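Local structure of Mgp-operon protein 3 (6RJ1) at residues Y451-I465 with G469-E483. The protein is an extracellular membrane adhesin, the P40/P90 polypeptide, that probably helps this human pathogen attach to host cells and may recognise sugars. Numbering follows the deposited sequence.
Sequences YHTSTAQLAYLNGQI and GSDRVPSLWYWVVGE
With CG trans to its own backbone N (chi1 178°), Tyr451 swings its ring beside the indole of Trp479, while Ser454 turns OG back between its N and carbonyl carbon, where it meets Trp477. The result illustrates how the end of a helix can be fitted against a strand by aromatic groups. Tyr451 CE1 lies 3.6 Å from Trp479 CH2, the two rings standing almost perpendicular at 85°, and CG2 of Thr455 packs against CZ3 of the same indole and lies over one face of the Tyr451 ring, toward its rim. Ser454 OG gives its proton to Tyr451 O and takes a weak, bent bond from Trp477 NE1 (2.8 Å); it also sits at the edge of the Trp479 ring. Polar ends reach further: Trp479 NE1 binds Ala135 O, and Tyr451 OH binds Leu134 O.

At the start of strand 457-461, the side chain of Gln457, extended beyond CG, donates a nearly straight bond from NE2 to Gly469 O (2.9 Å), in the carbonyl plane. At the far end Tyr460 OH bonds Glu483 OE2 (2.8 Å) from above the carboxylate plane, which stands 88° from the ring; Glu483 OE1 forms a salt bridge with Lys52. Between these sites Ile465 and Val481 exchange two backbone bonds, and Ile465 CB packs 3.8 Å from Val481 CG2. Strands 457-461, 464-468 and 477-482 form an antiparallel beta meander, its first hairpin closed by a type I' turn and carrying a classic bulge opposite Met468.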
ATOM      1  N   TYR A 451     -10.083   6.171  -8.625  1.00 59.36           N
ATOM      2  CA  TYR A 451     -10.036   5.614  -9.976  1.00 59.46           C
ATOM      3  C   TYR A 451      -8.703   5.931 -10.664  1.00 65.12           C
ATOM      4  O   TYR A 451      -8.039   5.014 -11.157  1.00 65.44           O
ATOM      5  CB  TYR A 451     -11.241   6.026 -10.848  1.00 60.41           C
ATOM      6  CG  TYR A 451     -11.141   5.471 -12.257  1.00 62.61           C
ATOM      7  CD1 TYR A 451     -11.485   4.148 -12.535  1.00 64.10           C
ATOM      8  CD2 TYR A 451     -10.606   6.236 -13.293  1.00 63.51           C
ATOM      9  CE1 TYR A 451     -11.329   3.614 -13.812  1.00 64.25           C
ATOM     10  CE2 TYR A 451     -10.439   5.708 -14.571  1.00 63.86           C
ATOM     11  CZ  TYR A 451     -10.808   4.400 -14.826  1.00 70.69           C
ATOM     12  OH  TYR A 451     -10.654   3.895 -16.088  1.00 73.08           O
ATOM     13  N   HIS A 452      -8.320   7.226 -10.689  1.00 61.95           N
ATOM     14  CA  HIS A 452      -7.081   7.715 -11.304  1.00 61.31           C
ATOM     15  C   HIS A 452      -5.828   7.056 -10.726  1.00 64.69           C
ATOM     16  O   HIS A 452      -4.950   6.670 -11.491  1.00 64.73           O
ATOM     17  CB  HIS A 452      -6.996   9.240 -11.201  1.00 61.82           C
ATOM     18  CG  HIS A 452      -5.945   9.841 -12.076  1.00 64.78           C
ATOM     19  ND1 HIS A 452      -4.719  10.209 -11.571  1.00 66.48           N
ATOM     20  CD2 HIS A 452      -5.974  10.118 -13.400  1.00 66.27           C
ATOM     21  CE1 HIS A 452      -4.042  10.707 -12.591  1.00 65.80           C
ATOM     22  NE2 HIS A 452      -4.759  10.671 -13.715  1.00 66.04           N
ATOM     23  N   THR A 453      -5.755   6.894  -9.392  1.00 60.88           N
ATOM     24  CA  THR A 453      -4.612   6.236  -8.745  1.00 59.70           C
ATOM     25  C   THR A 453      -4.629   4.701  -8.935  1.00 63.18           C
ATOM     26  O   THR A 453      -3.563   4.099  -8.960  1.00 63.32           O
ATOM     27  CB  THR A 453      -4.469   6.645  -7.263  1.00 63.79           C
ATOM     28  OG1 THR A 453      -5.684   6.392  -6.559  1.00 62.64           O
ATOM     29  CG2 THR A 453      -4.039   8.096  -7.081  1.00 60.30           C
ATOM     30  N   SER A 454      -5.816   4.070  -9.064  1.00 60.49           N
ATOM     31  CA  SER A 454      -5.927   2.610  -9.234  1.00 60.56           C
ATOM     32  C   SER A 454      -5.397   2.085 -10.586  1.00 65.74           C
ATOM     33  O   SER A 454      -5.090   0.894 -10.707  1.00 65.13           O
ATOM     34  CB  SER A 454      -7.351   2.127  -8.991  1.00 62.55           C
ATOM     35  OG  SER A 454      -8.252   2.600  -9.978  1.00 68.17           O
ATOM     36  N   THR A 455      -5.294   2.967 -11.592  1.00 62.56           N
ATOM     37  CA  THR A 455      -4.804   2.603 -12.922  1.00 62.40           C
ATOM     38  C   THR A 455      -3.337   3.022 -12.986  1.00 67.28           C
ATOM     39  O   THR A 455      -2.983   3.978 -13.689  1.00 66.97           O
ATOM     40  CB  THR A 455      -5.716   3.212 -13.999  1.00 68.70           C
ATOM     41  OG1 THR A 455      -5.638   4.638 -13.950  1.00 70.28           O
ATOM     42  CG2 THR A 455      -7.165   2.777 -13.855  1.00 63.18           C
ATOM     43  N   ALA A 456      -2.484   2.307 -12.210  1.00 64.30           N
ATOM     44  CA  ALA A 456      -1.072   2.642 -12.044  1.00 64.20           C
ATOM     45  C   ALA A 456      -0.051   1.607 -12.556  1.00 68.87           C
ATOM     46  O   ALA A 456       0.986   2.008 -13.095  1.00 67.42           O
ATOM     47  CB  ALA A 456      -0.794   2.951 -10.574  1.00 64.65           C
ATOM     48  N   GLN A 457      -0.296   0.302 -12.337  1.00 66.55           N
ATOM     49  CA  GLN A 457       0.670  -0.740 -12.715  1.00 66.67           C
ATOM     50  C   GLN A 457       0.021  -1.884 -13.476  1.00 70.86           C
ATOM     51  O   GLN A 457      -1.068  -2.312 -13.098  1.00 70.72           O
ATOM     52  CB  GLN A 457       1.359  -1.306 -11.453  1.00 68.14           C
ATOM     53  CG  GLN A 457       1.975  -0.273 -10.521  1.00 71.53           C
ATOM     54  CD  GLN A 457       2.619  -0.932  -9.338  1.00 82.52           C
ATOM     55  OE1 GLN A 457       3.707  -1.505  -9.449  1.00 80.74           O
ATOM     56  NE2 GLN A 457       1.964  -0.862  -8.180  1.00 66.38           N
ATOM     57  N   LEU A 458       0.705  -2.424 -14.502  1.00 68.07           N
ATOM     58  CA  LEU A 458       0.156  -3.540 -15.273  1.00 67.88           C
ATOM     59  C   LEU A 458       1.096  -4.752 -15.398  1.00 72.56           C
ATOM     60  O   LEU A 458       2.283  -4.682 -15.075  1.00 72.56           O
ATOM     61  CB  LEU A 458      -0.385  -3.119 -16.672  1.00 67.93           C
ATOM     62  CG  LEU A 458       0.548  -2.507 -17.742  1.00 72.40           C
ATOM     63  CD1 LEU A 458       1.383  -3.544 -18.411  1.00 72.62           C
ATOM     64  CD2 LEU A 458      -0.263  -1.968 -18.868  1.00 75.09           C
ATOM     65  N   ALA A 459       0.521  -5.867 -15.886  1.00 69.59           N
ATOM     66  CA  ALA A 459       1.162  -7.151 -16.147  1.00 69.04           C
ATOM     67  C   ALA A 459       0.350  -7.892 -17.196  1.00 74.21           C
ATOM     68  O   ALA A 459      -0.886  -7.833 -17.182  1.00 73.50           O
ATOM     69  CB  ALA A 459       1.231  -7.976 -14.872  1.00 69.52           C
ATOM     70  N   TYR A 460       1.046  -8.578 -18.120  1.00 72.19           N
ATOM     71  CA  TYR A 460       0.415  -9.368 -19.173  1.00 72.54           C
ATOM     72  C   TYR A 460       0.730 -10.840 -18.941  1.00 78.43           C
ATOM     73  O   TYR A 460       1.893 -11.201 -18.761  1.00 78.25           O
ATOM     74  CB  TYR A 460       0.868  -8.902 -20.573  1.00 73.82           C
ATOM     75  CG  TYR A 460       0.297  -9.724 -21.709  1.00 76.76           C
ATOM     76  CD1 TYR A 460       0.885 -10.927 -22.089  1.00 79.42           C
ATOM     77  CD2 TYR A 460      -0.831  -9.300 -22.407  1.00 77.79           C
ATOM     78  CE1 TYR A 460       0.359 -11.696 -23.127  1.00 80.86           C
ATOM     79  CE2 TYR A 460      -1.365 -10.060 -23.450  1.00 78.81           C
ATOM     80  CZ  TYR A 460      -0.760 -11.254 -23.810  1.00 87.63           C
ATOM     81  OH  TYR A 460      -1.261 -12.016 -24.838  1.00 90.99           O
ATOM     82  N   LEU A 461      -0.304 -11.683 -18.961  1.00 77.37           N
ATOM     83  CA  LEU A 461      -0.174 -13.125 -18.782  1.00 78.64           C
ATOM     84  C   LEU A 461      -1.154 -13.894 -19.667  1.00 85.71           C
ATOM     85  O   LEU A 461      -2.337 -14.007 -19.332  1.00 86.02           O
ATOM     86  CB  LEU A 461      -0.329 -13.530 -17.297  1.00 78.85           C
ATOM     87  CG  LEU A 461       0.013 -14.995 -16.944  1.00 83.73           C
ATOM     88  CD1 LEU A 461       1.510 -15.233 -16.952  1.00 84.14           C
ATOM     89  CD2 LEU A 461      -0.579 -15.395 -15.601  1.00 84.57           C
ATOM     90  N   ASN A 462      -0.649 -14.419 -20.798  1.00 83.30           N
ATOM     91  CA  ASN A 462      -1.394 -15.240 -21.748  1.00 83.99           C
ATOM     92  C   ASN A 462      -2.784 -14.677 -22.112  1.00 88.66           C
ATOM     93  O   ASN A 462      -3.815 -15.256 -21.745  1.00 88.91           O
ATOM     94  CB  ASN A 462      -1.487 -16.692 -21.234  1.00 87.74           C
ATOM     95  CG  ASN A 462      -0.175 -17.442 -21.292  1.00117.40           C
ATOM     96  OD1 ASN A 462       0.720 -17.265 -20.452  1.00105.65           O
ATOM     97  ND2 ASN A 462      -0.034 -18.298 -22.297  1.00115.14           N
ATOM     98  N   GLY A 463      -2.789 -13.538 -22.806  1.00 84.76           N
ATOM     99  CA  GLY A 463      -4.006 -12.866 -23.264  1.00 84.04           C
ATOM    100  C   GLY A 463      -4.786 -12.122 -22.199  1.00 85.85           C
ATOM    101  O   GLY A 463      -5.838 -11.545 -22.490  1.00 85.48           O
ATOM    102  N   GLN A 464      -4.277 -12.134 -20.962  1.00 80.70           N
ATOM    103  CA  GLN A 464      -4.912 -11.461 -19.831  1.00 79.61           C
ATOM    104  C   GLN A 464      -4.030 -10.333 -19.344  1.00 80.30           C
ATOM    105  O   GLN A 464      -2.816 -10.506 -19.207  1.00 79.56           O
ATOM    106  CB  GLN A 464      -5.209 -12.435 -18.673  1.00 80.80           C
ATOM    107  CG  GLN A 464      -6.082 -13.610 -19.068  1.00 95.46           C
ATOM    108  CD  GLN A 464      -7.121 -13.868 -18.027  1.00112.31           C
ATOM    109  OE1 GLN A 464      -8.162 -13.209 -17.991  1.00106.60           O
ATOM    110  NE2 GLN A 464      -6.859 -14.838 -17.159  1.00105.51           N
ATOM    111  N   ILE A 465      -4.645  -9.181 -19.082  1.00 74.08           N
ATOM    112  CA  ILE A 465      -3.946  -8.012 -18.570  1.00 72.38           C
ATOM    113  C   ILE A 465      -4.460  -7.734 -17.176  1.00 72.14           C
ATOM    114  O   ILE A 465      -5.673  -7.673 -16.962  1.00 71.26           O
ATOM    115  CB  ILE A 465      -4.060  -6.784 -19.517  1.00 75.62           C
ATOM    116  CG1 ILE A 465      -3.486  -7.094 -20.920  1.00 76.34           C
ATOM    117  CG2 ILE A 465      -3.371  -5.564 -18.915  1.00 75.89           C
ATOM    118  CD1 ILE A 465      -4.494  -7.298 -21.971  1.00 83.47           C
ATOM    119  N   GLY A 469      -3.313  -0.717  -8.464  1.00 61.76           N
ATOM    120  CA  GLY A 469      -3.096   0.645  -7.989  1.00 61.06           C
ATOM    121  C   GLY A 469      -1.671   0.971  -7.637  1.00 66.81           C
ATOM    122  O   GLY A 469      -0.783   0.125  -7.781  1.00 66.70           O
ATOM    123  N   SER A 470      -1.445   2.212  -7.163  1.00 65.03           N
ATOM    124  CA  SER A 470      -0.117   2.699  -6.784  1.00 65.16           C
ATOM    125  C   SER A 470       0.292   2.280  -5.376  1.00 69.26           C
ATOM    126  O   SER A 470      -0.528   1.757  -4.617  1.00 69.12           O
ATOM    127  CB  SER A 470      -0.017   4.216  -6.967  1.00 68.94           C
ATOM    128  OG  SER A 470      -0.751   4.953  -6.003  1.00 76.96           O
ATOM    129  N   ASP A 471       1.570   2.480  -5.052  1.00 66.85           N
ATOM    130  CA  ASP A 471       2.144   2.180  -3.741  1.00 68.28           C
ATOM    131  C   ASP A 471       2.006   3.338  -2.753  1.00 72.32           C
ATOM    132  O   ASP A 471       2.327   3.167  -1.572  1.00 72.73           O
ATOM    133  CB  ASP A 471       3.634   1.751  -3.851  1.00 70.95           C
ATOM    134  CG  ASP A 471       4.510   2.504  -4.846  1.00 85.51           C
ATOM    135  OD1 ASP A 471       4.443   3.758  -4.876  1.00 86.72           O
ATOM    136  OD2 ASP A 471       5.284   1.838  -5.578  1.00 91.82           O
ATOM    137  N   ARG A 472       1.513   4.501  -3.209  1.00 67.43           N
ATOM    138  CA  ARG A 472       1.430   5.639  -2.318  1.00 67.24           C
ATOM    139  C   ARG A 472       0.012   6.034  -1.928  1.00 70.67           C
ATOM    140  O   ARG A 472      -0.143   6.769  -0.954  1.00 71.26           O
ATOM    141  CB  ARG A 472       2.217   6.831  -2.866  1.00 69.21           C
ATOM    142  CG  ARG A 472       3.153   7.392  -1.799  1.00 77.42           C
ATOM    143  CD  ARG A 472       4.569   7.497  -2.289  1.00 75.87           C
ATOM    144  NE  ARG A 472       4.844   8.817  -2.844  1.00 81.66           N
ATOM    145  CZ  ARG A 472       4.985   9.059  -4.141  1.00104.15           C
ATOM    146  NH1 ARG A 472       5.241  10.289  -4.568  1.00 94.55           N
ATOM    147  NH2 ARG A 472       4.884   8.071  -5.023  1.00 95.34           N
ATOM    148  N   VAL A 473      -1.023   5.542  -2.651  1.00 64.88           N
ATOM    149  CA  VAL A 473      -2.443   5.794  -2.337  1.00 62.19           C
ATOM    150  C   VAL A 473      -3.151   4.425  -2.284  1.00 64.61           C
ATOM    151  O   VAL A 473      -2.917   3.613  -3.184  1.00 63.53           O
ATOM    152  CB  VAL A 473      -3.123   6.770  -3.342  1.00 64.56           C
ATOM    153  CG1 VAL A 473      -4.613   6.921  -3.071  1.00 64.00           C
ATOM    154  CG2 VAL A 473      -2.457   8.133  -3.339  1.00 64.22           C
ATOM    155  N   PRO A 474      -4.004   4.138  -1.254  1.00 61.36           N
ATOM    156  CA  PRO A 474      -4.694   2.833  -1.218  1.00 60.48           C
ATOM    157  C   PRO A 474      -5.676   2.660  -2.375  1.00 62.77           C
ATOM    158  O   PRO A 474      -6.276   3.633  -2.836  1.00 61.75           O
ATOM    159  CB  PRO A 474      -5.403   2.846   0.140  1.00 61.96           C
ATOM    160  CG  PRO A 474      -5.593   4.280   0.454  1.00 65.70           C
ATOM    161  CD  PRO A 474      -4.385   4.968  -0.089  1.00 61.78           C
ATOM    162  N   SER A 475      -5.779   1.426  -2.883  1.00 58.60           N
ATOM    163  CA  SER A 475      -6.656   1.074  -3.990  1.00 57.18           C
ATOM    164  C   SER A 475      -7.664   0.025  -3.538  1.00 61.14           C
ATOM    165  O   SER A 475      -7.299  -0.936  -2.866  1.00 60.75           O
ATOM    166  CB  SER A 475      -5.849   0.613  -5.200  1.00 60.25           C
ATOM    167  OG  SER A 475      -5.082  -0.546  -4.934  1.00 68.97           O
ATOM    168  N   LEU A 476      -8.939   0.236  -3.886  1.00 57.84           N
ATOM    169  CA  LEU A 476     -10.058  -0.608  -3.500  1.00 57.26           C
ATOM    170  C   LEU A 476     -10.424  -1.671  -4.532  1.00 61.31           C
ATOM    171  O   LEU A 476     -11.241  -2.557  -4.249  1.00 61.48           O
ATOM    172  CB  LEU A 476     -11.272   0.282  -3.164  1.00 57.26           C
ATOM    173  CG  LEU A 476     -11.376   0.821  -1.724  1.00 62.19           C
ATOM    174  CD1 LEU A 476     -10.283   1.857  -1.405  1.00 62.87           C
ATOM    175  CD2 LEU A 476     -12.713   1.465  -1.498  1.00 63.31           C
ATOM    176  N   TRP A 477      -9.823  -1.597  -5.723  1.00 58.04           N
ATOM    177  CA  TRP A 477     -10.116  -2.533  -6.810  1.00 58.09           C
ATOM    178  C   TRP A 477      -8.914  -2.780  -7.723  1.00 62.24           C
ATOM    179  O   TRP A 477      -7.898  -2.087  -7.618  1.00 62.10           O
ATOM    180  CB  TRP A 477     -11.340  -2.051  -7.612  1.00 56.94           C
ATOM    181  CG  TRP A 477     -11.200  -0.644  -8.108  1.00 57.90           C
ATOM    182  CD1 TRP A 477     -10.460  -0.219  -9.175  1.00 60.88           C
ATOM    183  CD2 TRP A 477     -11.801   0.529  -7.540  1.00 57.40           C
ATOM    184  NE1 TRP A 477     -10.583   1.142  -9.323  1.00 60.46           N
ATOM    185  CE2 TRP A 477     -11.391   1.631  -8.325  1.00 61.52           C
ATOM    186  CE3 TRP A 477     -12.669   0.754  -6.459  1.00 58.42           C
ATOM    187  CZ2 TRP A 477     -11.807   2.939  -8.052  1.00 60.43           C
ATOM    188  CZ3 TRP A 477     -13.074   2.052  -6.183  1.00 59.95           C
ATOM    189  CH2 TRP A 477     -12.639   3.127  -6.970  1.00 60.61           C
ATOM    190  N   TYR A 478      -9.031  -3.778  -8.614  1.00 58.92           N
ATOM    191  CA  TYR A 478      -7.983  -4.156  -9.568  1.00 59.02           C
ATOM    192  C   TYR A 478      -8.613  -4.746 -10.822  1.00 63.83           C
ATOM    193  O   TYR A 478      -9.744  -5.215 -10.772  1.00 63.94           O
ATOM    194  CB  TYR A 478      -6.994  -5.151  -8.930  1.00 60.00           C
ATOM    195  CG  TYR A 478      -7.620  -6.472  -8.531  1.00 61.02           C
ATOM    196  CD1 TYR A 478      -8.331  -6.598  -7.340  1.00 61.72           C
ATOM    197  CD2 TYR A 478      -7.485  -7.602  -9.336  1.00 62.04           C
ATOM    198  CE1 TYR A 478      -8.905  -7.809  -6.967  1.00 62.14           C
ATOM    199  CE2 TYR A 478      -8.055  -8.820  -8.972  1.00 63.29           C
ATOM    200  CZ  TYR A 478      -8.758  -8.920  -7.781  1.00 71.67           C
ATOM    201  OH  TYR A 478      -9.315 -10.118  -7.411  1.00 73.73           O
ATOM    202  N   TRP A 479      -7.886  -4.746 -11.932  1.00 60.95           N
ATOM    203  CA  TRP A 479      -8.404  -5.270 -13.190  1.00 61.11           C
ATOM    204  C   TRP A 479      -7.778  -6.574 -13.625  1.00 64.92           C
ATOM    205  O   TRP A 479      -6.600  -6.799 -13.391  1.00 64.26           O
ATOM    206  CB  TRP A 479      -8.218  -4.240 -14.310  1.00 59.68           C
ATOM    207  CG  TRP A 479      -9.273  -3.188 -14.328  1.00 60.71           C
ATOM    208  CD1 TRP A 479     -10.457  -3.227 -15.002  1.00 63.69           C
ATOM    209  CD2 TRP A 479      -9.245  -1.935 -13.632  1.00 60.68           C
ATOM    210  NE1 TRP A 479     -11.175  -2.076 -14.764  1.00 63.38           N
ATOM    211  CE2 TRP A 479     -10.443  -1.253 -13.946  1.00 64.73           C
ATOM    212  CE3 TRP A 479      -8.320  -1.317 -12.773  1.00 62.08           C
ATOM    213  CZ2 TRP A 479     -10.740   0.011 -13.429  1.00 63.99           C
ATOM    214  CZ3 TRP A 479      -8.616  -0.063 -12.266  1.00 63.72           C
ATOM    215  CH2 TRP A 479      -9.811   0.588 -12.592  1.00 64.41           C
ATOM    216  N   VAL A 480      -8.585  -7.425 -14.256  1.00 61.50           N
ATOM    217  CA  VAL A 480      -8.219  -8.661 -14.940  1.00 62.09           C
ATOM    218  C   VAL A 480      -9.065  -8.570 -16.228  1.00 70.42           C
ATOM    219  O   VAL A 480     -10.290  -8.771 -16.196  1.00 69.74           O
ATOM    220  CB  VAL A 480      -8.452  -9.986 -14.159  1.00 64.63           C
ATOM    221  CG1 VAL A 480      -8.129 -11.192 -15.045  1.00 64.36           C
ATOM    222  CG2 VAL A 480      -7.631 -10.037 -12.880  1.00 63.69           C
ATOM    223  N   VAL A 481      -8.429  -8.145 -17.321  1.00 69.83           N
ATOM    224  CA  VAL A 481      -9.113  -7.936 -18.599  1.00 70.80           C
ATOM    225  C   VAL A 481      -8.541  -8.821 -19.693  1.00 77.99           C
ATOM    226  O   VAL A 481      -7.368  -9.188 -19.646  1.00 77.56           O
ATOM    227  CB  VAL A 481      -9.145  -6.434 -19.028  1.00 74.38           C
ATOM    228  CG1 VAL A 481     -10.025  -5.609 -18.104  1.00 74.11           C
ATOM    229  CG2 VAL A 481      -7.744  -5.834 -19.104  1.00 74.19           C
ATOM    230  N   GLY A 482      -9.379  -9.151 -20.666  1.00 77.24           N
ATOM    231  CA  GLY A 482      -8.965  -9.927 -21.826  1.00 78.04           C
ATOM    232  C   GLY A 482      -8.416  -8.989 -22.879  1.00 84.98           C
ATOM    233  O   GLY A 482      -8.900  -7.859 -23.026  1.00 85.11           O
ATOM    234  N   GLU A 483      -7.387  -9.440 -23.601  1.00 83.32           N
ATOM    235  CA  GLU A 483      -6.760  -8.679 -24.684  1.00 84.00           C
ATOM    236  C   GLU A 483      -7.805  -8.434 -25.793  1.00 90.54           C
ATOM    237  O   GLU A 483      -7.903  -7.331 -26.327  1.00 90.68           O
ATOM    238  CB  GLU A 483      -5.569  -9.479 -25.226  1.00 85.37           C
ATOM    239  CG  GLU A 483      -4.559  -8.656 -26.001  1.00 96.84           C
ATOM    240  CD  GLU A 483      -3.401  -9.439 -26.592  1.00116.74           C
ATOM    241  OE1 GLU A 483      -2.629  -8.836 -27.373  1.00109.46           O
ATOM    242  OE2 GLU A 483      -3.265 -10.647 -26.287  1.00109.11           O
TER
HETATM  243  O   HOH W   1      -6.413   3.920  -5.723  1.00 54.48           O